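Local atomic coordinates of EmrA (Aquifex aeolicus, PDB entry 4TKO), a protein that probably serves as the periplasmic adaptor of a multidrug efflux pump built around an inner-membrane transporter of the major facilitator superfamily. Residues A[115-120]-A[156-161]; A[122-127]-A[149-154]; A[129-134]-A[142-147]. All coordinates share one frame; numbering follows the deposited sequence.

Contact 1. Residues A[115-120]-A[156-161]; sequences QVEEKI and HEREYL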
loop_
_atom_site.group_PDB
_atom_site.type_symbol
_atom_site.label_atom_id
_atom_site.label_comp_id
_atom_site.label_asym_id
_atom_site.label_seq_id
_atom_site.Cartn_x
_atom_site.Cartn_y
_atom_site.Cartn_z
ATOM N N GLN A 115 2.105 -69.206 13.900
ATOM C CA GLN A 115 1.412 -70.481 13.981
ATOM C C GLN A 115 2.384 -71.630 13.747
ATOM O O GLN A 115 2.316 -72.665 14.413
ATOM C CB GLN A 115 0.254 -70.532 12.983
ATOM C CG GLN A 115 -0.956 -69.744 13.464
ATOM C CD GLN A 115 -2.172 -69.910 12.579
ATOM O OE1 GLN A 115 -2.068 -70.362 11.437
ATOM N NE2 GLN A 115 -3.337 -69.541 13.105
ATOM N N VAL A 116 3.303 -71.434 12.812
ATOM C CA VAL A 116 4.308 -72.442 12.538
ATOM C C VAL A 116 5.265 -72.588 13.716
ATOM O O VAL A 116 5.680 -73.697 14.061
ATOM C CB VAL A 116 5.092 -72.111 11.261
ATOM C CG1 VAL A 116 6.525 -72.634 11.351
ATOM C CG2 VAL A 116 4.367 -72.678 10.044
ATOM N N GLU A 117 5.608 -71.469 14.342
ATOM C CA GLU A 117 6.485 -71.509 15.504
ATOM C C GLU A 117 5.793 -72.166 16.693
ATOM O O GLU A 117 6.456 -72.625 17.621
ATOM C CB GLU A 117 6.955 -70.105 15.872
ATOM C CG GLU A 117 8.386 -69.803 15.446
ATOM C CD GLU A 117 9.417 -70.592 16.245
ATOM O OE1 GLU A 117 9.018 -71.403 17.122
ATOM O OE2 GLU A 117 10.629 -70.393 15.997
ATOM N N GLU A 118 4.464 -72.206 16.661
ATOM C CA GLU A 118 3.695 -72.910 17.684
ATOM C C GLU A 118 3.848 -74.418 17.543
ATOM O O GLU A 118 4.194 -75.123 18.499
ATOM C CB GLU A 118 2.217 -72.534 17.604
ATOM C CG GLU A 118 1.882 -71.228 18.300
ATOM C CD GLU A 118 2.239 -71.243 19.779
ATOM O OE1 GLU A 118 1.309 -71.244 20.616
ATOM O OE2 GLU A 118 3.447 -71.242 20.105
ATOM N N LYS A 119 3.570 -74.896 16.336
ATOM C CA LYS A 119 3.763 -76.286 15.982
ATOM C C LYS A 119 5.191 -76.744 16.273
ATOM O O LYS A 119 5.390 -77.774 16.907
ATOM C CB LYS A 119 3.426 -76.504 14.504
ATOM C CG LYS A 119 1.951 -76.341 14.186
ATOM C CD LYS A 119 1.687 -76.387 12.692
ATOM C CE LYS A 119 0.215 -76.082 12.406
ATOM N NZ LYS A 119 -0.180 -76.298 10.984
ATOM N N ILE A 120 6.184 -75.984 15.824
ATOM C CA ILE A 120 7.567 -76.388 16.038
ATOM C C ILE A 120 7.874 -76.591 17.517
ATOM O O ILE A 120 8.683 -77.439 17.873
ATOM C CB ILE A 120 8.564 -75.373 15.458
ATOM C CG1 ILE A 120 8.687 -75.548 13.945
ATOM C CG2 ILE A 120 9.936 -75.561 16.077
ATOM C CD1 ILE A 120 9.718 -74.617 13.317
ATOM N N HIS A 156 11.912 -75.885 7.760
ATOM C CA HIS A 156 12.331 -75.240 6.523
ATOM C C HIS A 156 11.118 -74.635 5.817
ATOM O O HIS A 156 11.242 -73.993 4.774
ATOM C CB HIS A 156 13.101 -76.224 5.623
ATOM C CG HIS A 156 12.315 -76.748 4.463
ATOM N ND1 HIS A 156 11.507 -77.862 4.552
ATOM C CD2 HIS A 156 12.234 -76.329 3.178
ATOM C CE1 HIS A 156 10.952 -78.096 3.377
ATOM N NE2 HIS A 156 11.377 -77.177 2.525
ATOM N N GLU A 157 9.943 -74.818 6.405
ATOM C CA GLU A 157 8.792 -74.024 6.008
ATOM C C GLU A 157 8.709 -72.830 6.957
ATOM O O GLU A 157 7.825 -71.983 6.845
ATOM C CB GLU A 157 7.505 -74.855 6.021
ATOM C CG GLU A 157 6.509 -74.489 7.110
ATOM C CD GLU A 157 5.166 -75.189 6.940
ATOM O OE1 GLU A 157 5.145 -76.356 6.476
ATOM O OE2 GLU A 157 4.128 -74.565 7.269
ATOM N N ARG A 158 9.655 -72.767 7.890
ATOM C CA ARG A 158 9.765 -71.635 8.797
ATOM C C ARG A 158 10.622 -70.554 8.182
ATOM O O ARG A 158 10.138 -69.458 7.917
ATOM C CB ARG A 158 10.358 -72.044 10.148
ATOM C CG ARG A 158 11.036 -70.888 10.870
ATOM C CD ARG A 158 11.229 -71.139 12.351
ATOM N NE ARG A 158 12.425 -71.923 12.647
ATOM C CZ ARG A 158 12.912 -72.101 13.875
ATOM N NH1 ARG A 158 12.306 -71.542 14.914
ATOM N NH2 ARG A 158 14.005 -72.833 14.071
ATOM N N GLU A 159 11.899 -70.856 7.954
ATOM C CA GLU A 159 12.819 -69.840 7.449
ATOM C C GLU A 159 12.545 -69.540 5.968
ATOM O O GLU A 159 13.195 -68.684 5.366
ATOM C CB GLU A 159 14.283 -70.257 7.676
ATOM C CG GLU A 159 14.952 -70.982 6.527
ATOM C CD GLU A 159 14.344 -72.337 6.271
ATOM O OE1 GLU A 159 13.186 -72.551 6.688
ATOM O OE2 GLU A 159 15.026 -73.186 5.658
ATOM N N TYR A 160 11.572 -70.241 5.392
ATOM C CA TYR A 160 10.992 -69.813 4.127
ATOM C C TYR A 160 10.122 -68.592 4.387
ATOM O O TYR A 160 10.073 -67.664 3.581
ATOM C CB TYR A 160 10.162 -70.920 3.481
ATOM C CG TYR A 160 9.205 -70.408 2.424
ATOM C CD1 TYR A 160 9.630 -70.199 1.116
ATOM C CD2 TYR A 160 7.879 -70.125 2.736
ATOM C CE1 TYR A 160 8.761 -69.727 0.146
ATOM C CE2 TYR A 160 7.003 -69.652 1.775
ATOM C CZ TYR A 160 7.449 -69.455 0.480
ATOM O OH TYR A 160 6.581 -68.988 -0.483
ATOM N N LEU A 161 9.430 -68.608 5.520
ATOM C CA LEU A 161 8.611 -67.481 5.927
ATOM C C LEU A 161 9.463 -66.314 6.406
ATOM O O LEU A 161 9.066 -65.166 6.249
ATOM C CB LEU A 161 7.629 -67.881 7.035
ATOM C CG LEU A 161 6.389 -68.693 6.654
ATOM C CD1 LEU A 161 5.250 -68.441 7.643
ATOM C CD2 LEU A 161 5.955 -68.399 5.231
#
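Arg158 reaches across from its segment to meet two side chains of helix 102-135, with the carboxylate of Glu117 at the edge of its guanidinium group and the methyl end of Ile120 over one face. The contact with Glu117 is a salt bridge from NH1 to OE2. Its modelled length is implausibly short, so the pairing of charges is more secure than its exact geometry. As modelled, the two flat groups are turned 58° apart. CG of Arg158 stands anti to the backbone N (chi1 155°), and the chain then bends at chi3, which swings the guanidinium round to the acid.

Ile120 meets this chain at about a right angle. Its CD1 is 3.9 Å from Arg158 NE and lies over one face of the guanidinium, offset toward its rim, so an aliphatic end packs on the flat group while the polar edge is left to the carboxylate. Val116 adds a beta-branched wall nearer the root of the arginine chain: its CG1 is 4.1 Å from Arg158 CB, and its CG2 lies 3.4 Å from Glu157 OE2. A long residue such as arginine suits this place, because its methylenes can pack against Val116 and Ile120 while its charged end goes on to Glu117. Ile120 also touches Leu154 and Leu155 of helix 141-156. Glu157 and Arg158 themselves lie in the non-helical link between helix 141-156 and helix 159-193. An apolar seam flanked by a salt bridge is consistent with the coiled coil predicted here, within the long antiparallel helical hairpin of a membrane fusion protein.

Contact 2. Residues A[122-127]-A[149-154]; sequences LVKLDW and TNLKVL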
loop_
_atom_site.group_PDB
_atom_site.type_symbol
_atom_site.label_atom_id
_atom_site.label_comp_id
_atom_site.label_asym_id
_atom_site.label_seq_id
_atom_site.Cartn_x
_atom_site.Cartn_y
_atom_site.Cartn_z
ATOM N N LEU A 122 5.876 -77.788 19.824
ATOM C CA LEU A 122 5.314 -79.079 20.198
ATOM C C LEU A 122 6.127 -80.238 19.644
ATOM O O LEU A 122 6.591 -81.093 20.400
ATOM C CB LEU A 122 3.867 -79.193 19.714
ATOM C CG LEU A 122 2.907 -78.291 20.487
ATOM C CD1 LEU A 122 1.449 -78.559 20.114
ATOM C CD2 LEU A 122 3.140 -78.434 21.995
ATOM N N VAL A 123 6.275 -80.270 18.322
ATOM C CA VAL A 123 7.066 -81.291 17.651
ATOM C C VAL A 123 8.513 -81.371 18.166
ATOM O O VAL A 123 9.121 -82.436 18.121
ATOM C CB VAL A 123 7.091 -81.063 16.127
ATOM C CG1 VAL A 123 8.131 -81.945 15.479
ATOM C CG2 VAL A 123 5.722 -81.337 15.518
ATOM N N LYS A 124 9.069 -80.266 18.662
ATOM C CA LYS A 124 10.402 -80.329 19.263
ATOM C C LYS A 124 10.374 -81.208 20.504
ATOM O O LYS A 124 11.259 -82.044 20.708
ATOM C CB LYS A 124 10.935 -78.942 19.619
ATOM C CG LYS A 124 11.905 -78.385 18.599
ATOM C CD LYS A 124 12.524 -77.088 19.086
ATOM C CE LYS A 124 13.211 -77.274 20.435
ATOM N NZ LYS A 124 13.874 -76.008 20.876
ATOM N N LEU A 125 9.349 -81.024 21.327
ATOM C CA LEU A 125 9.159 -81.871 22.495
ATOM C C LEU A 125 8.939 -83.338 22.105
ATOM O O LEU A 125 9.544 -84.233 22.688
ATOM C CB LEU A 125 7.990 -81.357 23.337
ATOM C CG LEU A 125 8.247 -79.946 23.872
ATOM C CD1 LEU A 125 7.193 -79.568 24.887
ATOM C CD2 LEU A 125 9.658 -79.794 24.455
ATOM N N ASP A 126 8.082 -83.588 21.123
ATOM C CA ASP A 126 7.854 -84.960 20.681
ATOM C C ASP A 126 9.179 -85.564 20.257
ATOM O O ASP A 126 9.514 -86.674 20.651
ATOM C CB ASP A 126 6.844 -85.031 19.531
ATOM C CG ASP A 126 5.403 -84.925 20.009
ATOM O OD1 ASP A 126 5.146 -85.162 21.214
ATOM O OD2 ASP A 126 4.527 -84.613 19.174
ATOM N N TRP A 127 9.933 -84.799 19.474
ATOM C CA TRP A 127 11.247 -85.199 18.992
ATOM C C TRP A 127 12.174 -85.596 20.146
ATOM O O TRP A 127 12.710 -86.706 20.151
ATOM C CB TRP A 127 11.864 -84.062 18.167
ATOM C CG TRP A 127 12.980 -84.493 17.265
ATOM C CD1 TRP A 127 12.877 -84.920 15.961
ATOM C CD2 TRP A 127 14.371 -84.538 17.594
ATOM N NE1 TRP A 127 14.126 -85.228 15.466
ATOM C CE2 TRP A 127 15.066 -85.000 16.450
ATOM C CE3 TRP A 127 15.110 -84.237 18.748
ATOM C CZ2 TRP A 127 16.449 -85.169 16.424
ATOM C CZ3 TRP A 127 16.487 -84.400 18.727
ATOM C CH2 TRP A 127 17.142 -84.863 17.570
ATOM N N THR A 149 11.357 -86.115 10.543
ATOM C CA THR A 149 11.208 -85.508 9.235
ATOM C C THR A 149 10.009 -84.570 9.206
ATOM O O THR A 149 9.966 -83.644 8.394
ATOM C CB THR A 149 11.085 -86.553 8.111
ATOM O OG1 THR A 149 9.762 -87.110 8.097
ATOM C CG2 THR A 149 12.174 -87.644 8.263
ATOM N N ASN A 150 9.041 -84.784 10.089
ATOM C CA ASN A 150 7.988 -83.787 10.246
ATOM C C ASN A 150 8.552 -82.473 10.789
ATOM O O ASN A 150 8.103 -81.391 10.413
ATOM C CB ASN A 150 6.879 -84.279 11.170
ATOM C CG ASN A 150 5.864 -83.184 11.487
ATOM O OD1 ASN A 150 5.487 -82.399 10.610
ATOM N ND2 ASN A 150 5.437 -83.110 12.746
ATOM N N LEU A 151 9.534 -82.574 11.676
ATOM C CA LEU A 151 10.152 -81.393 12.256
ATOM C C LEU A 151 10.985 -80.680 11.207
ATOM O O LEU A 151 11.122 -79.458 11.235
ATOM C CB LEU A 151 11.027 -81.755 13.459
ATOM C CG LEU A 151 11.790 -80.574 14.072
ATOM C CD1 LEU A 151 10.864 -79.668 14.874
ATOM C CD2 LEU A 151 12.958 -81.030 14.929
ATOM N N LYS A 152 11.551 -81.450 10.287
ATOM C CA LYS A 152 12.370 -80.869 9.236
ATOM C C LYS A 152 11.483 -80.027 8.323
ATOM O O LYS A 152 11.823 -78.887 7.988
ATOM C CB LYS A 152 13.109 -81.964 8.453
ATOM C CG LYS A 152 14.424 -82.414 9.107
ATOM C CD LYS A 152 14.945 -83.694 8.461
ATOM C CE LYS A 152 16.449 -83.900 8.704
ATOM N NZ LYS A 152 16.858 -83.911 10.142
ATOM N N VAL A 153 10.340 -80.587 7.942
ATOM C CA VAL A 153 9.368 -79.874 7.122
ATOM C C VAL A 153 8.993 -78.535 7.752
ATOM O O VAL A 153 9.178 -77.482 7.144
ATOM C CB VAL A 153 8.092 -80.703 6.909
ATOM C CG1 VAL A 153 7.007 -79.854 6.253
ATOM C CG2 VAL A 153 8.407 -81.943 6.088
ATOM N N LEU A 154 8.474 -78.585 8.973
ATOM C CA LEU A 154 8.134 -77.378 9.717
ATOM C C LEU A 154 9.316 -76.405 9.840
ATOM O O LEU A 154 9.120 -75.196 9.884
ATOM C CB LEU A 154 7.622 -77.744 11.116
ATOM C CG LEU A 154 6.112 -77.885 11.335
ATOM C CD1 LEU A 154 5.495 -78.848 10.344
ATOM C CD2 LEU A 154 5.806 -78.326 12.769
#
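Val123 and Leu151 slide past each other in opposite directions at the centre of this stretch of antiparallel helical hairpin, the arm of the adaptor. The short helix segments 122-127 and 149-154 run at 154° to one another, with axes 9.8 Å apart at closest approach. CG1 of Val123 lies 3.5 Å from Leu151 CB and nearly as close to Leu151 CD1. The other branch, CG2, turns to the far helix as well, 3.3 Å from Asn150 ND2 and 4.1 Å from Leu154 CD2. A compact beta-branched valine suits this place, since its two methyls divide between separate partners without a long chain to accommodate.

Leu151 forks in the same spirit. With CG anti to the backbone N (chi1 176°), the chain leans toward the other helix; CD1 then comes to the aliphatic CG of Lys124, whose amino end leads away from the interface, and CD2 goes to Trp127. Leucine and tryptophan cross at about a right angle, the methyl resting over the indole face in a CH-pi contact, 4.2 Å from CD2 to the centroid of the five-membered ring. No hydrogen bond joins the two segments.

Further out, Leu154 also packs on Lys119 and Ile120, linking this contact to the preceding turn of helix 102-135. The indole is positioned from its polar edge: Trp127 NE1 is hydrogen-bonded to OD2 of Asp148, the residue just before Thr149.

Contact 3. Residues A[129-134]-A[142-147]; sequences RYKSLF and RKFEEV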
loop_
_atom_site.group_PDB
_atom_site.type_symbol
_atom_site.label_atom_id
_atom_site.label_comp_id
_atom_site.label_asym_id
_atom_site.label_seq_id
_atom_site.Cartn_x
_atom_site.Cartn_y
_atom_site.Cartn_z
ATOM N N ARG A 129 11.452 -86.445 23.185
ATOM C CA ARG A 129 10.885 -87.617 23.823
ATOM C C ARG A 129 11.159 -88.867 22.989
ATOM O O ARG A 129 11.840 -89.786 23.444
ATOM C CB ARG A 129 9.383 -87.400 24.040
ATOM C CG ARG A 129 8.557 -88.643 24.308
ATOM C CD ARG A 129 7.078 -88.285 24.398
ATOM N NE ARG A 129 6.233 -89.461 24.592
ATOM C CZ ARG A 129 4.980 -89.565 24.158
ATOM N NH1 ARG A 129 4.409 -88.562 23.494
ATOM N NH2 ARG A 129 4.303 -90.681 24.378
ATOM N N TYR A 130 10.641 -88.900 21.767
ATOM C CA TYR A 130 10.838 -90.040 20.879
ATOM C C TYR A 130 12.324 -90.412 20.700
ATOM O O TYR A 130 12.662 -91.578 20.515
ATOM C CB TYR A 130 10.211 -89.756 19.519
ATOM C CG TYR A 130 8.743 -90.100 19.409
ATOM C CD1 TYR A 130 7.769 -89.273 19.947
ATOM C CD2 TYR A 130 8.332 -91.242 18.728
ATOM C CE1 TYR A 130 6.418 -89.593 19.831
ATOM C CE2 TYR A 130 6.992 -91.566 18.603
ATOM C CZ TYR A 130 6.040 -90.743 19.157
ATOM O OH TYR A 130 4.713 -91.082 19.027
ATOM N N LYS A 131 13.210 -89.426 20.747
ATOM C CA LYS A 131 14.636 -89.715 20.702
ATOM C C LYS A 131 15.013 -90.573 21.907
ATOM O O LYS A 131 15.492 -91.696 21.750
ATOM C CB LYS A 131 15.466 -88.423 20.674
ATOM C CG LYS A 131 16.725 -88.508 19.804
ATOM C CD LYS A 131 17.999 -88.238 20.606
ATOM C CE LYS A 131 18.257 -86.746 20.782
ATOM N NZ LYS A 131 19.469 -86.455 21.608
ATOM N N SER A 132 14.780 -90.048 23.109
ATOM C CA SER A 132 15.081 -90.783 24.337
ATOM C C SER A 132 14.460 -92.189 24.360
ATOM O O SER A 132 15.099 -93.153 24.786
ATOM C CB SER A 132 14.618 -89.988 25.547
ATOM O OG SER A 132 14.759 -90.756 26.727
ATOM N N LEU A 133 13.229 -92.316 23.878
ATOM C CA LEU A 133 12.581 -93.627 23.805
ATOM C C LEU A 133 13.175 -94.564 22.760
ATOM O O LEU A 133 13.043 -95.774 22.864
ATOM C CB LEU A 133 11.088 -93.475 23.516
ATOM C CG LEU A 133 10.202 -92.818 24.576
ATOM C CD1 LEU A 133 8.770 -92.785 24.073
ATOM C CD2 LEU A 133 10.295 -93.557 25.901
ATOM N N PHE A 134 13.796 -94.020 21.725
ATOM C CA PHE A 134 14.396 -94.877 20.712
ATOM C C PHE A 134 15.746 -95.391 21.188
ATOM O O PHE A 134 16.101 -96.553 20.957
ATOM C CB PHE A 134 14.562 -94.138 19.398
ATOM C CG PHE A 134 15.400 -94.872 18.410
ATOM C CD1 PHE A 134 14.857 -95.900 17.651
ATOM C CD2 PHE A 134 16.738 -94.542 18.245
ATOM C CE1 PHE A 134 15.632 -96.579 16.741
ATOM C CE2 PHE A 134 17.514 -95.220 17.337
ATOM C CZ PHE A 134 16.963 -96.242 16.581
ATOM N N ARG A 142 11.292 -96.255 13.072
ATOM C CA ARG A 142 10.273 -95.746 12.156
ATOM C C ARG A 142 9.426 -94.649 12.776
ATOM O O ARG A 142 8.982 -93.731 12.097
ATOM C CB ARG A 142 9.358 -96.884 11.694
ATOM C CG ARG A 142 8.161 -96.439 10.854
ATOM C CD ARG A 142 6.878 -97.108 11.340
ATOM N NE ARG A 142 7.122 -98.480 11.790
ATOM C CZ ARG A 142 6.250 -99.227 12.469
ATOM N NH1 ARG A 142 5.055 -98.742 12.792
ATOM N NH2 ARG A 142 6.579 -100.463 12.829
ATOM N N LYS A 143 9.190 -94.754 14.074
ATOM C CA LYS A 143 8.342 -93.791 14.748
ATOM C C LYS A 143 9.108 -92.515 15.073
ATOM O O LYS A 143 8.535 -91.434 15.111
ATOM C CB LYS A 143 7.753 -94.410 16.016
ATOM C CG LYS A 143 6.392 -95.060 15.794
ATOM C CD LYS A 143 6.362 -96.514 16.250
ATOM C CE LYS A 143 4.932 -97.026 16.282
ATOM N NZ LYS A 143 4.037 -96.019 16.931
ATOM N N PHE A 144 10.405 -92.640 15.295
ATOM C CA PHE A 144 11.191 -91.483 15.679
ATOM C C PHE A 144 11.594 -90.640 14.483
ATOM O O PHE A 144 11.548 -89.418 14.543
ATOM C CB PHE A 144 12.436 -91.900 16.435
ATOM C CG PHE A 144 13.435 -90.801 16.588
ATOM C CD1 PHE A 144 13.171 -89.716 17.405
ATOM C CD2 PHE A 144 14.647 -90.856 15.931
ATOM C CE1 PHE A 144 14.098 -88.702 17.560
ATOM C CE2 PHE A 144 15.582 -89.850 16.086
ATOM C CZ PHE A 144 15.306 -88.771 16.903
ATOM N N GLU A 145 11.997 -91.289 13.398
ATOM C CA GLU A 145 12.364 -90.545 12.205
ATOM C C GLU A 145 11.093 -89.936 11.615
ATOM O O GLU A 145 11.137 -88.895 10.961
ATOM C CB GLU A 145 13.094 -91.437 11.192
ATOM C CG GLU A 145 12.185 -92.226 10.263
ATOM C CD GLU A 145 12.907 -93.378 9.571
ATOM O OE1 GLU A 145 13.951 -93.842 10.092
ATOM O OE2 GLU A 145 12.423 -93.819 8.505
ATOM N N GLU A 146 9.959 -90.576 11.876
ATOM C CA GLU A 146 8.664 -90.051 11.450
ATOM C C GLU A 146 8.433 -88.654 12.036
ATOM O O GLU A 146 7.977 -87.736 11.350
ATOM C CB GLU A 146 7.548 -91.006 11.875
ATOM C CG GLU A 146 6.151 -90.607 11.440
ATOM C CD GLU A 146 5.088 -91.548 11.986
ATOM O OE1 GLU A 146 5.457 -92.619 12.526
ATOM O OE2 GLU A 146 3.886 -91.213 11.880
ATOM N N VAL A 147 8.761 -88.508 13.312
ATOM C CA VAL A 147 8.729 -87.220 13.995
ATOM C C VAL A 147 9.811 -86.306 13.433
ATOM O O VAL A 147 9.542 -85.163 13.085
ATOM C CB VAL A 147 8.923 -87.398 15.528
ATOM C CG1 VAL A 147 9.315 -86.085 16.216
ATOM C CG2 VAL A 147 7.668 -87.996 16.149
#
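Phe144 and Tyr130 are the two residues with the most surface buried by this contact, and their CA atoms, 5.4 Å apart, are the nearest pair between the segments. The phenyl ring does not stack on the phenol; it lies against the backbone and first side-chain carbons of helix 102-135 instead. Tyr130 CB sits at the edge of the Phe144 ring, in its plane, 3.6 Å from CD1. Phe144 CG is anti to the backbone N (chi1 167°), which sends the ring across the neighbouring helix, and its far end reaches Lys131, whose chain runs beside it in the same direction. The methylenes of Lys131 CB and CG pack there, while bends at chi2 and chi3 carry the amino group away from the interface.

These segments, at 157° to each other, lie on either side of the short turn that joins helix 102-135 to helix 141-156 at the end of the antiparallel helical hairpin. Aromatic residues suit this tip: the flat Phe144 ring can pack against the backbone of Tyr130 and Lys131, and the phenol gives Val147 a face to pack on.

Val147 CG2 stands over the centre of that phenol ring, 4.0 Å from the centroid and 9° off the normal, a CH-pi contact made at about a right angle. Lys143, a turn earlier on the same helix as Val147, crosses the tyrosine side chain obliquely, with CB 3.9 Å from Tyr130 CE2. Phe134 adds a looser touch, its CB being 4.3 Å from Phe144 CB, and its side chain also packs on Ile139 of the turn.

Overall arrangement
All three contacts draw on helix 102-135, which meets helix 141-156 in contacts 2 and 3 and the segment leading into helix 159-193 in contact 1. They follow one another toward the hairpin tip, successive centres about 10 Å apart, so that contacts 1 and 3 do not touch. Ile120 CD1 against the backbone O of Leu154 joins contacts 1 and 2, while Val147 CG1 lies against Trp127 between contacts 2 and 3. Contact 1 is partly buried, the burial falling on Val116 and Ile120, and alone has a salt bridge; the other two lie at the surface. Chemistry shifts from an ion pair beside aliphatic groups, through branched methyls with an indole, to aromatic rings nearest the turn.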